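Local coordinates for Gp15 protein (Listeria phage PSA, PDB 6R5W) that probably recognises the host cell surface as the homotrimeric receptor binding protein of the phage, this chain being its C-terminal part with helical stalk and beta-rich end, at residues H21-A24 with T25-T28; G38-A41 with K42-A46; F53-L56 with S57-Q61; Q128-A132 with A133-A137. All coordinates share one frame; numbering follows the deposited sequence.

Interaction 1. Residues H21-A24 with T25-T28. With CD (cadmium ion), chain F; CD (cadmium ion), chain H.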
loop_
_atom_site.group_PDB
_atom_site.type_symbol
_atom_site.label_atom_id
_atom_site.label_comp_id
_atom_site.label_asym_id
_atom_site.label_seq_id
_atom_site.Cartn_x
_atom_site.Cartn_y
_atom_site.Cartn_z
ATOM N N HIS A 21 31.156 -48.598 0.229
ATOM C CA HIS A 21 29.996 -49.108 0.945
ATOM C C HIS A 21 29.359 -47.977 1.747
ATOM O O HIS A 21 29.914 -46.866 1.888
ATOM C CB HIS A 21 30.392 -50.299 1.891
ATOM C CG HIS A 21 30.884 -51.487 1.149
ATOM N ND1 HIS A 21 32.224 -51.758 0.973
ATOM C CD2 HIS A 21 30.210 -52.464 0.480
ATOM C CE1 HIS A 21 32.363 -52.814 0.185
ATOM N NE2 HIS A 21 31.153 -53.245 -0.151
ATOM N N VAL A 22 28.189 -48.283 2.291
ATOM C CA VAL A 22 27.424 -47.360 3.098
ATOM C C VAL A 22 27.054 -48.052 4.414
ATOM O O VAL A 22 27.340 -49.234 4.613
ATOM C CB VAL A 22 26.171 -46.861 2.345
ATOM C CG1 VAL A 22 26.574 -46.273 1.029
ATOM C CG2 VAL A 22 25.146 -47.975 2.087
ATOM N N THR A 23 26.340 -47.322 5.278
ATOM C CA THR A 23 25.726 -47.894 6.465
ATOM C C THR A 23 24.211 -47.796 6.423
ATOM O O THR A 23 23.619 -47.013 5.661
ATOM C CB THR A 23 26.192 -47.208 7.751
ATOM O OG1 THR A 23 25.630 -45.897 7.820
ATOM C CG2 THR A 23 27.691 -47.111 7.763
ATOM N N ALA A 24 23.551 -48.611 7.269
ATOM C CA ALA A 24 22.094 -48.554 7.289
ATOM C C ALA A 24 21.614 -47.167 7.706
ATOM O O ALA A 24 20.575 -46.679 7.220
ATOM C CB ALA A 24 21.521 -49.637 8.215
ATOM N N THR A 25 22.337 -46.526 8.638
ATOM C CA THR A 25 21.918 -45.209 9.117
ATOM C C THR A 25 22.123 -44.141 8.042
ATOM O O THR A 25 21.361 -43.166 7.986
ATOM C CB THR A 25 22.639 -44.834 10.407
ATOM O OG1 THR A 25 24.031 -45.043 10.281
ATOM C CG2 THR A 25 22.123 -45.674 11.536
ATOM N N ASP A 26 23.181 -44.274 7.228
ATOM C CA ASP A 26 23.347 -43.415 6.047
ATOM C C ASP A 26 22.071 -43.430 5.177
ATOM O O ASP A 26 21.571 -42.385 4.723
ATOM C CB ASP A 26 24.497 -43.884 5.156
ATOM C CG ASP A 26 25.856 -43.613 5.655
ATOM O OD1 ASP A 26 26.114 -42.730 6.443
ATOM O OD2 ASP A 26 26.726 -44.350 5.151
ATOM N N LYS A 27 21.554 -44.637 4.877
ATOM C CA LYS A 27 20.436 -44.760 3.943
ATOM C C LYS A 27 19.157 -44.159 4.526
ATOM O O LYS A 27 18.384 -43.497 3.815
ATOM C CB LYS A 27 20.237 -46.246 3.550
ATOM C CG LYS A 27 21.458 -46.801 2.813
ATOM C CD LYS A 27 21.137 -48.023 1.972
ATOM C CE LYS A 27 20.863 -49.211 2.847
ATOM N NZ LYS A 27 20.862 -50.462 1.931
ATOM N N THR A 28 18.952 -44.305 5.840
ATOM C CA THR A 28 17.841 -43.614 6.492
ATOM C C THR A 28 17.994 -42.078 6.433
ATOM O O THR A 28 17.030 -41.354 6.122
ATOM C CB THR A 28 17.721 -44.114 7.920
ATOM O OG1 THR A 28 17.460 -45.546 7.857
ATOM C CG2 THR A 28 16.599 -43.463 8.619
HETATM CD CD CD F . 30.560 -55.140 -1.522
HETATM CD CD CD H . 28.573 -43.293 5.908
HETATM O O HOH W 1 18.629 -48.300 6.665
HETATM O O HOH W 2 29.377 -43.334 8.185
HETATM O O HOH W 3 30.202 -45.044 5.085
HETATM O O HOH W 4 28.887 -41.197 4.698
#
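The carboxylate of D26 is met from above its plane, 43° out of it, by the backbone N-H of T23, while both of its oxygens chelate a cadmium ion. With the reciprocal bond from D26 N to T23 OG1 (3.0 Å) this makes a capping box, T23 standing at the N-cap of helix 24-31. T23 OG1 lies between its own N and carbonyl carbon (chi1 71°), which turns the hydroxyl onto the first turn of the helix. D26 OD2 thus serves T23 N at 3.0 Å and the cadmium at 2.3 Å, and three waters complete what is seen around that metal; the cation probably lowers the basicity of the carboxylate. Beside the box, V22 CG2 packs on K27 CG, the two side chains crossing at about a right angle, and K27 NZ goes on to H21 O and A18 O of the second subunit. The other flat group, the imidazole of H21, stands apart from the cap: with H14 and the same two histidines of the other two subunits it binds a second cadmium, so the loop before the helix is tied into the trimer. Its NE2 sits 2.4 Å from that cadmium, and its ND1 is hydrogen-bonded to D17 O.

Interaction 2. Residues G38-A41 with K42-A46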
loop_
_atom_site.group_PDB
_atom_site.type_symbol
_atom_site.label_atom_id
_atom_site.label_comp_id
_atom_site.label_asym_id
_atom_site.label_seq_id
_atom_site.Cartn_x
_atom_site.Cartn_y
_atom_site.Cartn_z
ATOM N N GLY A 38 9.069 -30.918 -2.094
ATOM C CA GLY A 38 8.837 -30.462 -0.733
ATOM C C GLY A 38 9.368 -29.053 -0.490
ATOM O O GLY A 38 8.748 -28.264 0.239
ATOM N N ALA A 39 10.553 -28.748 -1.030
ATOM C CA ALA A 39 11.112 -27.401 -0.888
ATOM C C ALA A 39 10.239 -26.388 -1.624
ATOM O O ALA A 39 10.014 -25.272 -1.123
ATOM C CB ALA A 39 12.550 -27.362 -1.416
ATOM N N GLN A 40 9.719 -26.765 -2.791
ATOM C CA GLN A 40 8.851 -25.846 -3.535
ATOM C C GLN A 40 7.521 -25.639 -2.827
ATOM O O GLN A 40 6.967 -24.534 -2.863
ATOM C CB GLN A 40 8.614 -26.326 -4.955
ATOM C CG GLN A 40 7.914 -25.347 -5.848
ATOM C CD GLN A 40 8.729 -24.089 -6.063
ATOM O OE1 GLN A 40 9.762 -24.097 -6.727
ATOM N NE2 GLN A 40 8.266 -22.987 -5.478
ATOM N N ALA A 41 6.979 -26.676 -2.194
ATOM C CA ALA A 41 5.757 -26.511 -1.416
ATOM C C ALA A 41 5.953 -25.532 -0.261
ATOM O O ALA A 41 5.048 -24.767 0.090
ATOM C CB ALA A 41 5.276 -27.870 -0.881
ATOM N N LYS A 42 7.101 -25.594 0.393
ATOM C CA LYS A 42 7.366 -24.694 1.510
ATOM C C LYS A 42 7.520 -23.249 1.031
ATOM O O LYS A 42 7.021 -22.335 1.693
ATOM C CB LYS A 42 8.605 -25.160 2.272
ATOM C CG LYS A 42 8.386 -26.510 2.999
ATOM C CD LYS A 42 9.675 -26.993 3.688
ATOM C CE LYS A 42 9.455 -28.295 4.505
ATOM N NZ LYS A 42 9.207 -29.426 3.538
ATOM N N ALA A 43 8.206 -23.047 -0.091
ATOM C CA ALA A 43 8.362 -21.728 -0.688
ATOM C C ALA A 43 6.997 -21.193 -1.159
ATOM O O ALA A 43 6.672 -20.001 -0.966
ATOM C CB ALA A 43 9.323 -21.803 -1.871
ATOM N N ASP A 44 6.183 -22.073 -1.763
ATOM C CA ASP A 44 4.852 -21.681 -2.203
ATOM C C ASP A 44 4.008 -21.234 -1.021
ATOM O O ASP A 44 3.263 -20.254 -1.133
ATOM C CB ASP A 44 4.192 -22.826 -2.984
ATOM C CG ASP A 44 4.814 -23.040 -4.354
ATOM O OD1 ASP A 44 5.642 -22.218 -4.843
ATOM O OD2 ASP A 44 4.475 -24.094 -4.988
ATOM N N LYS A 45 4.119 -21.924 0.124
ATOM C CA LYS A 45 3.375 -21.550 1.314
ATOM C C LYS A 45 3.880 -20.237 1.899
ATOM O O LYS A 45 3.092 -19.460 2.457
ATOM C CB LYS A 45 3.440 -22.638 2.370
ATOM C CG LYS A 45 2.746 -22.250 3.653
ATOM C CD LYS A 45 2.385 -23.374 4.554
ATOM C CE LYS A 45 1.480 -22.889 5.690
ATOM N NZ LYS A 45 2.028 -21.720 6.427
ATOM N N ALA A 46 5.199 -20.004 1.862
ATOM C CA ALA A 46 5.714 -18.710 2.318
ATOM C C ALA A 46 5.128 -17.565 1.486
ATOM O O ALA A 46 4.736 -16.529 2.037
ATOM C CB ALA A 46 7.246 -18.683 2.264
HETATM O O HOH W 5 6.431 -29.259 2.561
#
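Q40 NE2 donates to D44 OD1 at 2.8 Å, a side-chain bond spanning one helical turn. It is bent, with an N-H...O angle of 141°, and the donor stands above the carboxylate plane while the amide and carboxylate planes lie 31° apart. Q40 CG points away from the backbone N (chi1 -171°), and a turn at chi2 then swings the amide along the helix toward D44. K42 makes its strongest polar contact beyond this stretch, a salt bridge from NZ to E34; the same NZ holds a water at 2.9 Å, which gives only a weak bond to G38 O. All this is laid on regular alpha-helix in 36-57, where the i to i+4 ladder runs K42 N to G38 O, A43 N to A39 O, D44 N to Q40 O (2.8 Å) and K45 N to A41 O. In the homotrimer this helix packs beside its copies, as expected of a coiled-coil stalk: A43 meets A46 of the second subunit, and Q40 lies on K42 of that subunit. Within the chain, the aliphatic part of K42 folds back over the preceding turn, CG lying 3.3 Å from G38 O, and A43 CB rests 3.6 Å from A39 O.

Interaction 3. Residues F53-L56 with S57-Q61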
loop_
_atom_site.group_PDB
_atom_site.type_symbol
_atom_site.label_atom_id
_atom_site.label_comp_id
_atom_site.label_asym_id
_atom_site.label_seq_id
_atom_site.Cartn_x
_atom_site.Cartn_y
_atom_site.Cartn_z
ATOM N N PHE A 53 -0.740 -11.873 4.483
ATOM C CA PHE A 53 -0.359 -10.829 5.427
ATOM C C PHE A 53 -0.559 -9.427 4.822
ATOM O O PHE A 53 -1.041 -8.502 5.512
ATOM C CB PHE A 53 1.076 -11.040 5.844
ATOM C CG PHE A 53 1.658 -9.908 6.624
ATOM C CD1 PHE A 53 1.423 -9.801 7.983
ATOM C CD2 PHE A 53 2.448 -8.964 5.999
ATOM C CE1 PHE A 53 1.946 -8.767 8.700
ATOM C CE2 PHE A 53 3.001 -7.951 6.729
ATOM C CZ PHE A 53 2.750 -7.846 8.074
ATOM N N PHE A 54 -0.211 -9.263 3.554
ATOM C CA PHE A 54 -0.398 -7.998 2.862
ATOM C C PHE A 54 -1.870 -7.620 2.757
ATOM O O PHE A 54 -2.251 -6.470 3.013
ATOM C CB PHE A 54 0.179 -8.058 1.462
ATOM C CG PHE A 54 -0.319 -6.976 0.569
ATOM C CD1 PHE A 54 0.175 -5.691 0.682
ATOM C CD2 PHE A 54 -1.341 -7.220 -0.335
ATOM C CE1 PHE A 54 -0.329 -4.667 -0.119
ATOM C CE2 PHE A 54 -1.838 -6.202 -1.137
ATOM C CZ PHE A 54 -1.332 -4.931 -1.027
ATOM N N GLU A 55 -2.716 -8.566 2.341
ATOM C CA GLU A 55 -4.140 -8.268 2.214
ATOM C C GLU A 55 -4.729 -7.871 3.542
ATOM O O GLU A 55 -5.513 -6.917 3.621
ATOM C CB GLU A 55 -4.900 -9.459 1.637
ATOM C CG GLU A 55 -5.031 -9.369 0.133
ATOM C CD GLU A 55 -6.355 -8.711 -0.265
ATOM O OE1 GLU A 55 -6.655 -8.639 -1.478
ATOM O OE2 GLU A 55 -7.106 -8.266 0.652
ATOM N N LEU A 56 -4.333 -8.558 4.604
ATOM C CA LEU A 56 -4.793 -8.219 5.932
ATOM C C LEU A 56 -4.347 -6.812 6.307
ATOM O O LEU A 56 -5.115 -6.026 6.870
ATOM C CB LEU A 56 -4.236 -9.204 6.931
ATOM C CG LEU A 56 -4.728 -9.208 8.363
ATOM C CD1 LEU A 56 -6.229 -9.556 8.348
ATOM C CD2 LEU A 56 -3.939 -10.228 9.139
ATOM N N SER A 57 -3.079 -6.508 6.072
ATOM C CA SER A 57 -2.516 -5.244 6.533
ATOM C C SER A 57 -3.169 -4.058 5.840
ATOM O O SER A 57 -3.229 -2.986 6.409
ATOM C CB SER A 57 -0.996 -5.239 6.297
ATOM O OG SER A 57 -0.407 -6.255 7.099
ATOM N N SER A 58 -3.644 -4.226 4.619
ATOM C CA SER A 58 -4.041 -3.123 3.749
ATOM C C SER A 58 -5.554 -3.045 3.576
ATOM O O SER A 58 -6.039 -2.319 2.706
ATOM C CB SER A 58 -3.334 -3.256 2.398
ATOM O OG SER A 58 -3.782 -4.396 1.727
ATOM N N SER A 59 -6.288 -3.773 4.377
ATOM C CA SER A 59 -7.732 -3.736 4.292
ATOM C C SER A 59 -8.319 -2.528 5.034
ATOM O O SER A 59 -7.746 -1.991 5.999
ATOM C CB SER A 59 -8.300 -5.047 4.824
ATOM O OG SER A 59 -7.939 -6.128 3.943
ATOM N N VAL A 60 -9.448 -2.064 4.515
ATOM C CA VAL A 60 -10.092 -0.867 5.051
ATOM C C VAL A 60 -10.919 -1.213 6.273
ATOM O O VAL A 60 -11.790 -2.077 6.233
ATOM C CB VAL A 60 -10.927 -0.172 3.978
ATOM C CG1 VAL A 60 -11.686 0.991 4.534
ATOM C CG2 VAL A 60 -10.106 0.239 2.776
ATOM N N GLN A 61 -10.720 -0.447 7.343
ATOM C CA GLN A 61 -11.453 -0.542 8.600
ATOM C C GLN A 61 -12.433 0.629 8.724
ATOM O O GLN A 61 -12.284 1.643 8.060
ATOM C CB GLN A 61 -10.466 -0.493 9.781
ATOM C CG GLN A 61 -9.089 -1.187 9.654
ATOM C CD GLN A 61 -9.175 -2.654 9.943
ATOM O OE1 GLN A 61 -8.901 -3.488 9.064
ATOM N NE2 GLN A 61 -9.519 -2.984 11.189
HETATM O O HOH W 6 -9.022 -8.114 3.014
#
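Helix 36-57 runs out here: S57 still closes a regular turn, its N bonding F53 O at 2.9 Å, whereas S58 is the first residue to leave helical angles and its N makes weak bonds to F54 O and E55 O. Three consecutive serines then send their hydroxyls back to the carbonyls four residues earlier. S57 OG donates to F53 O at 2.8 Å, arriving on the face of the carbonyl plane opposite to S57 N, so two donors grip one oxygen. S58 OG reaches F54 O at 2.9 Å from the position between its own N and carbonyl carbon (chi1 66°). S59 OG, given in one of two conformers, approaches E55 O. Two of these hydroxyls also lie over aromatic rings: S57 OG stands 3.6 Å above the plane of the F53 ring, over its centre, and S58 OG lies 3.7 Å above the F54 ring plane, displaced toward the rim. The F54 ring meets F54 of the third subunit at about 90°, and E55 OE1 forms a salt bridge with K83 of the second subunit. The serine hydroxyls thus add to a regular donor at F53 O, supplement a weak one at F54 O and, in the given conformer, stand in for the missing one at E55 O, probably steadying the last turn where the chain leaves the helix toward strand 61-65.

Interaction 4. Residues Q128-A132 with A133-A137. With CD (cadmium ion), chain E.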
loop_
_atom_site.group_PDB
_atom_site.type_symbol
_atom_site.label_atom_id
_atom_site.label_comp_id
_atom_site.label_asym_id
_atom_site.label_seq_id
_atom_site.Cartn_x
_atom_site.Cartn_y
_atom_site.Cartn_z
ATOM N N GLN A 128 -21.074 22.910 1.939
ATOM C CA GLN A 128 -22.397 22.722 2.503
ATOM C C GLN A 128 -23.316 22.210 1.389
ATOM O O GLN A 128 -23.012 22.303 0.188
ATOM C CB GLN A 128 -22.958 24.021 3.115
ATOM C CG GLN A 128 -22.125 24.540 4.252
ATOM C CD GLN A 128 -22.923 25.625 5.086
ATOM O OE1 GLN A 128 -22.958 26.808 4.685
ATOM N NE2 GLN A 128 -23.554 25.196 6.128
ATOM N N GLN A 129 -24.440 21.678 1.822
ATOM C CA GLN A 129 -25.422 21.057 0.939
ATOM C C GLN A 129 -26.313 22.097 0.278
ATOM O O GLN A 129 -27.484 22.258 0.609
ATOM C CB GLN A 129 -26.175 20.064 1.778
ATOM C CG GLN A 129 -27.208 19.182 0.958
ATOM C CD GLN A 129 -27.958 18.217 1.803
ATOM O OE1 GLN A 129 -27.455 17.634 2.742
ATOM N NE2 GLN A 129 -29.268 18.119 1.531
ATOM N N SER A 130 -25.730 22.830 -0.670
ATOM C CA SER A 130 -26.387 23.999 -1.217
ATOM C C SER A 130 -25.908 24.366 -2.600
ATOM O O SER A 130 -24.730 24.225 -2.940
ATOM C CB SER A 130 -26.198 25.215 -0.266
ATOM O OG SER A 130 -26.605 26.445 -0.891
ATOM N N THR A 131 -26.839 24.900 -3.396
ATOM C CA THR A 131 -26.509 25.410 -4.709
ATOM C C THR A 131 -25.860 26.764 -4.681
ATOM O O THR A 131 -25.381 27.201 -5.720
ATOM C CB THR A 131 -27.774 25.456 -5.614
ATOM O OG1 THR A 131 -28.743 26.326 -5.026
ATOM C CG2 THR A 131 -28.352 24.065 -5.731
ATOM N N ALA A 132 -25.869 27.458 -3.545
ATOM C CA ALA A 132 -25.151 28.718 -3.410
ATOM C C ALA A 132 -23.712 28.397 -2.983
ATOM O O ALA A 132 -23.502 27.846 -1.888
ATOM C CB ALA A 132 -25.818 29.630 -2.372
ATOM N N ALA A 133 -22.740 28.778 -3.823
ATOM C CA ALA A 133 -21.342 28.455 -3.544
ATOM C C ALA A 133 -20.757 29.239 -2.370
ATOM O O ALA A 133 -19.676 28.866 -1.845
ATOM C CB ALA A 133 -20.492 28.719 -4.787
ATOM N N SER A 134 -21.417 30.302 -1.933
ATOM C CA SER A 134 -21.012 30.943 -0.682
ATOM C C SER A 134 -21.363 30.110 0.549
ATOM O O SER A 134 -20.864 30.404 1.668
ATOM C CB SER A 134 -21.686 32.322 -0.557
ATOM O OG SER A 134 -23.137 32.141 -0.639
ATOM N N ASN A 135 -22.179 29.081 0.419
ATOM C CA ASN A 135 -22.462 28.157 1.518
ATOM C C ASN A 135 -21.423 27.029 1.537
ATOM O O ASN A 135 -21.634 25.913 1.039
ATOM C CB ASN A 135 -23.891 27.619 1.444
ATOM C CG ASN A 135 -24.942 28.680 1.851
ATOM O OD1 ASN A 135 -24.637 29.592 2.611
ATOM N ND2 ASN A 135 -26.147 28.588 1.316
ATOM N N GLN A 136 -20.284 27.327 2.206
ATOM C CA GLN A 136 -19.187 26.397 2.476
ATOM C C GLN A 136 -18.806 26.632 3.932
ATOM O O GLN A 136 -19.353 27.531 4.590
ATOM C CB GLN A 136 -18.036 26.692 1.504
ATOM C CG GLN A 136 -18.563 26.507 0.036
ATOM C CD GLN A 136 -17.467 26.440 -0.978
ATOM O OE1 GLN A 136 -16.526 27.209 -0.951
ATOM N NE2 GLN A 136 -17.598 25.583 -1.942
ATOM N N ALA A 137 -17.835 25.867 4.419
ATOM C CA ALA A 137 -17.501 25.844 5.840
ATOM C C ALA A 137 -15.991 25.799 6.020
ATOM O O ALA A 137 -15.250 25.203 5.223
ATOM C CB ALA A 137 -18.154 24.686 6.522
HETATM CD CD CD E . -15.733 29.295 -0.365
HETATM O O HOH W 7 -23.473 30.000 -6.279
HETATM O O HOH W 8 -17.225 30.117 -1.972
HETATM O O HOH W 9 -17.350 30.251 1.357
HETATM O O HOH W 10 -14.866 31.555 -0.414
#
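Among the side-chain hydrogen bonds, N135 ND2 donates to S130 OG at 3.1 Å and nearly straight, at 169°, with the oxygen lying in the plane of the amide. The same hydroxyl accepts from A132 N at 2.9 Å, an ST turn, so one oxygen ties the first limb of the loop to both its bend and its return. S130 OG is set for this by pointing away from its own N (chi1 169°). The backbone bonds close the loop at two levels: N135 N to A132 O at 2.9 Å completes a type I beta turn, and Q128 N donates to N135 O at the loop's base. Packing is supplied by Q128, whose CB lies 3.1 Å from N135 O and whose OE1 sits 3.5 Å from N135 CB; the two amide planes are turned 85° apart. Q128 NE2 carries on to S154 O and T159 OG1. Metal binding falls to Q136, whose OE1 meets a cadmium at 2.3 Å, together with the equivalent oxygens of Q136 in the other two subunits and three waters. One of those waters also donates to A133 O, while Q136 NE2 bonds N138 of the second subunit. The whole is the connection between antiparallel strands 122-127 and 136-141: A137 pairs with A126 on one side, Q136 bonds G153 just past strand 146-152, and Q129 bonds N158 ahead of strand 159-167.

How the interactions relate
The four contacts follow one another along an elongated chain, with interactions 1 and 4 on opposite sides of its centre, about 86 Å apart between centres. Interactions 2 and 3 share helix 36-57, the first in its regular run and the second at its C-terminal end; interaction 1 caps the start of the shorter helix before it. Interaction 3 leads from the helix to the first strand, and interaction 4 lies wholly in the beta-rich part. Interaction 1 is a surface contact, the others partly buried. Their chemistry changes accordingly: acidic and hydroxyl capping at a helix start, an amide-carboxylate bridge within a helix, serine hydroxyls at its end, and amide-hydroxyl bonding in a strand connection. Interactions 1 and 4 each also hold a cadmium shared by three subunits.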